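Local coordinates for protein polyphenol oxidase, chloroplastic (Malus domestica, PDB 6ELV) that belongs to the tyrosinase family and, as the full-length enzyme, catalyses the oxidation of mono- and o-diphenols to o-diquinones, the crystallised piece being its C-terminal domain, at residues A[55-60]-A[97-102]. Residues are numbered along the deposited sequence; the frame is centred on the assembly and turned at random.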
ATOM      1  N   GLU A  55      -7.567   0.120  10.500  1.00 10.02           N
ATOM      2  CA  GLU A  55      -8.498   0.155  11.617  1.00  9.91           C
ATOM      3  C   GLU A  55      -9.593   1.180  11.377  1.00  9.27           C
ATOM      4  O   GLU A  55      -9.323   2.302  10.937  1.00  9.97           O
ATOM      5  CB  GLU A  55      -7.767   0.464  12.912  1.00 11.74           C
ATOM      6  CG  GLU A  55      -8.613   0.273  14.120  1.00 16.02           C
ATOM      7  CD  GLU A  55      -7.820   0.496  15.371  1.00 21.68           C
ATOM      8  OE1 GLU A  55      -6.762  -0.150  15.526  1.00 24.55           O
ATOM      9  OE2 GLU A  55      -8.233   1.355  16.176  1.00 23.83           O
ATOM     10  N   PHE A  56     -10.827   0.795  11.696  1.00  9.59           N
ATOM     11  CA  PHE A  56     -11.994   1.618  11.406  1.00  9.69           C
ATOM     12  C   PHE A  56     -13.174   1.065  12.195  1.00  9.04           C
ATOM     13  O   PHE A  56     -13.143  -0.067  12.683  1.00  9.03           O
ATOM     14  CB  PHE A  56     -12.323   1.615   9.902  1.00  9.92           C
ATOM     15  CG  PHE A  56     -12.463   0.233   9.330  1.00  9.71           C
ATOM     16  CD1 PHE A  56     -11.352  -0.481   8.902  1.00  9.74           C
ATOM     17  CD2 PHE A  56     -13.706  -0.383   9.278  1.00 11.40           C
ATOM     18  CE1 PHE A  56     -11.489  -1.758   8.419  1.00 11.62           C
ATOM     19  CE2 PHE A  56     -13.844  -1.666   8.786  1.00 12.91           C
ATOM     20  CZ  PHE A  56     -12.730  -2.350   8.361  1.00 13.13           C
ATOM     21  N   ASP A  57     -14.217   1.878  12.308  1.00  9.02           N
ATOM     22  CA  ASP A  57     -15.458   1.435  12.932  1.00  9.31           C
ATOM     23  C   ASP A  57     -16.214   0.545  11.951  1.00  8.62           C
ATOM     24  O   ASP A  57     -16.414   0.917  10.793  1.00  9.16           O
ATOM     25  CB  ASP A  57     -16.342   2.627  13.296  1.00 10.91           C
ATOM     26  CG  ASP A  57     -15.882   3.367  14.543  1.00 13.14           C
ATOM     27  OD1 ASP A  57     -14.847   3.027  15.142  1.00 14.51           O
ATOM     28  OD2 ASP A  57     -16.577   4.330  14.917  1.00 18.89           O
ATOM     29  N   ARG A  58     -16.696  -0.603  12.434  1.00  8.88           N
ATOM     30  CA  ARG A  58     -17.357  -1.561  11.554  1.00  8.74           C
ATOM     31  C   ARG A  58     -18.633  -1.015  10.926  1.00  8.52           C
ATOM     32  O   ARG A  58     -19.002  -1.456   9.833  1.00  9.33           O
ATOM     33  CB  ARG A  58     -17.643  -2.853  12.309  1.00  9.01           C
ATOM     34  CG  ARG A  58     -16.390  -3.649  12.597  1.00  9.12           C
ATOM     35  CD  ARG A  58     -16.686  -4.822  13.530  1.00 10.40           C
ATOM     36  NE  ARG A  58     -15.473  -5.564  13.868  1.00 10.36           N
ATOM     37  CZ  ARG A  58     -15.062  -6.674  13.262  1.00  9.24           C
ATOM     38  NH1 ARG A  58     -15.789  -7.224  12.300  1.00  9.46           N
ATOM     39  NH2 ARG A  58     -13.932  -7.251  13.641  1.00 10.97           N
ATOM     40  N   ASP A  59     -19.308  -0.057  11.574  1.00  9.64           N
ATOM     41  CA  ASP A  59     -20.532   0.518  11.019  1.00 10.34           C
ATOM     42  C   ASP A  59     -20.277   1.619   9.994  1.00  9.82           C
ATOM     43  O   ASP A  59     -21.234   2.260   9.548  1.00 11.47           O
ATOM     44  CB  ASP A  59     -21.498   0.986  12.120  1.00 11.95           C
ATOM     45  CG  ASP A  59     -20.941   2.107  12.986  1.00 13.13           C
ATOM     46  OD1 ASP A  59     -19.923   2.732  12.632  1.00 14.50           O
ATOM     47  OD2 ASP A  59     -21.541   2.362  14.048  1.00 15.54           O
ATOM     48  N   VAL A  60     -19.023   1.830   9.601  1.00  9.76           N
ATOM     49  CA  VAL A  60     -18.652   2.813   8.590  1.00 10.83           C
ATOM     50  C   VAL A  60     -18.167   2.039   7.368  1.00 10.53           C
ATOM     51  O   VAL A  60     -17.198   1.279   7.462  1.00 11.02           O
ATOM     52  CB  VAL A  60     -17.553   3.753   9.112  1.00 12.41           C
ATOM     53  CG1 VAL A  60     -17.036   4.663   7.995  1.00 13.92           C
ATOM     54  CG2 VAL A  60     -18.056   4.572  10.300  1.00 12.95           C
ATOM     55  N   LYS A  97     -17.252  -6.264  19.190  1.00  9.14           N
ATOM     56  CA  LYS A  97     -16.250  -5.321  18.719  1.00  9.43           C
ATOM     57  C   LYS A  97     -16.923  -4.166  18.002  1.00  9.38           C
ATOM     58  O   LYS A  97     -17.745  -4.379  17.109  1.00 11.41           O
ATOM     59  CB  LYS A  97     -15.290  -5.981  17.734  1.00 10.09           C
ATOM     60  CG  LYS A  97     -14.363  -7.016  18.327  1.00 10.51           C
ATOM     61  CD  LYS A  97     -13.561  -7.683  17.230  1.00 11.04           C
ATOM     62  CE  LYS A  97     -12.552  -8.671  17.786  1.00 11.53           C
ATOM     63  NZ  LYS A  97     -11.889  -9.409  16.686  1.00 12.49           N
ATOM     64  N   LYS A  98     -16.524  -2.945  18.356  1.00  8.96           N
ATOM     65  CA  LYS A  98     -16.921  -1.777  17.587  1.00  9.50           C
ATOM     66  C   LYS A  98     -16.078  -1.631  16.325  1.00  8.63           C
ATOM     67  O   LYS A  98     -16.570  -1.154  15.294  1.00  9.68           O
ATOM     68  CB  LYS A  98     -16.745  -0.531  18.454  1.00 11.27           C
ATOM     69  CG  LYS A  98     -17.141   0.763  17.783  1.00 13.90           C
ATOM     70  CD  LYS A  98     -16.929   1.963  18.689  1.00 18.05           C
ATOM     71  CE  LYS A  98     -15.496   2.456  18.655  1.00 21.33           C
ATOM     72  NZ  LYS A  98     -15.350   3.770  19.352  1.00 23.05           N
ATOM     73  N   LYS A  99     -14.807  -2.002  16.395  1.00  9.42           N
ATOM     74  CA  LYS A  99     -13.847  -1.702  15.346  1.00  9.76           C
ATOM     75  C   LYS A  99     -13.352  -3.000  14.719  1.00  9.52           C
ATOM     76  O   LYS A  99     -13.483  -4.094  15.284  1.00  9.51           O
ATOM     77  CB  LYS A  99     -12.659  -0.949  15.931  1.00 10.79           C
ATOM     78  CG  LYS A  99     -13.055   0.386  16.544  1.00 13.10           C
ATOM     79  CD  LYS A  99     -11.863   1.285  16.661  1.00 17.22           C
ATOM     80  CE  LYS A  99     -10.931   0.676  17.683  1.00 23.50           C
ATOM     81  NZ  LYS A  99      -9.687   1.445  17.925  1.00 27.45           N
ATOM     82  N   MET A 100     -12.766  -2.859  13.539  1.00 10.13           N
ATOM     83  CA  MET A 100     -11.986  -3.910  12.909  1.00 10.43           C
ATOM     84  C   MET A 100     -10.545  -3.441  12.800  1.00 10.02           C
ATOM     85  O   MET A 100     -10.282  -2.265  12.531  1.00 11.52           O
ATOM     86  CB  MET A 100     -12.533  -4.229  11.513  1.00 13.89           C
ATOM     87  CG  MET A 100     -11.806  -5.324  10.724  1.00 19.63           C
ATOM     88  SD  MET A 100     -12.976  -6.401   9.907  1.00 28.51           S
ATOM     89  CE  MET A 100     -14.178  -5.144   9.431  1.00 31.33           C
ATOM     90  N   ASN A 101      -9.620  -4.369  13.020  1.00 10.07           N
ATOM     91  CA  ASN A 101      -8.198  -4.139  12.823  1.00 11.04           C
ATOM     92  C   ASN A 101      -7.722  -5.258  11.913  1.00 10.39           C
ATOM     93  O   ASN A 101      -7.760  -6.433  12.298  1.00 12.54           O
ATOM     94  CB  ASN A 101      -7.449  -4.152  14.152  1.00 14.66           C
ATOM     95  CG  ASN A 101      -6.013  -3.697  14.001  1.00 18.97           C
ATOM     96  OD1 ASN A 101      -5.300  -4.155  13.118  1.00 21.00           O
ATOM     97  ND2 ASN A 101      -5.592  -2.769  14.847  1.00 24.04           N
ATOM     98  N   THR A 102      -7.298  -4.901  10.705  1.00  9.69           N
ATOM     99  CA  THR A 102      -7.075  -5.894   9.672  1.00  9.78           C
ATOM    100  C   THR A 102      -5.869  -5.504   8.818  1.00  9.91           C
ATOM    101  O   THR A 102      -5.085  -4.622   9.170  1.00 10.34           O
ATOM    102  CB  THR A 102      -8.384  -6.137   8.914  1.00 10.97           C
ATOM    103  OG1 THR A 102      -8.236  -7.284   8.079  1.00 13.49           O
ATOM    104  CG2 THR A 102      -8.805  -4.922   8.085  1.00 12.41           C
TER
HETATM  105  O   HOH W   1     -13.754   4.970  17.045  1.00 34.38           O
HETATM  106  O   HOH W   2     -18.912   0.184  14.618  1.00 10.09           O
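Lys98 O is gripped by two donors: the backbone N of Arg58, at 2.9 Å and almost straight (175°), and a water at 2.8 Å that also accepts from Asp59 N. One residue on, the carbonyl of Lys99 takes Arg58 NE at 2.9 Å, but the donor stands well above the carbonyl plane. Arg58 gets there with CG anti to its carbonyl carbon (chi1 -71°) and an extended chain that lies across the neighbouring strand. Its guanidinium carries Met100 CB and SD over one face, while NH1 is hydrogen-bonded to His92. Cut back to an alanine, this position would probably leave Lys99 O and His92 without their side-chain donor and uncover one side of Met100.

Phe56 and Met100 form a hydrogen-bonded antiparallel pair, with Met100 N to Phe56 O at 2.9 Å the shorter of its two bonds. Their side chains run side by side: Met100 CB sits off-centre over the ring, 4.1 Å from its centroid, and the bent thioether brings CE to CZ of Phe56. Ser89 touches both. At the start of the turn, a water links Asp57 OD1 to Lys98 NZ.

The ladder joins strand 48-57 to edge strand 99-107 of a four-stranded antiparallel sheet, and the type I turn from Asp57 to Val60 then leads the chain away toward strand 62-70 of the domain's other sheet.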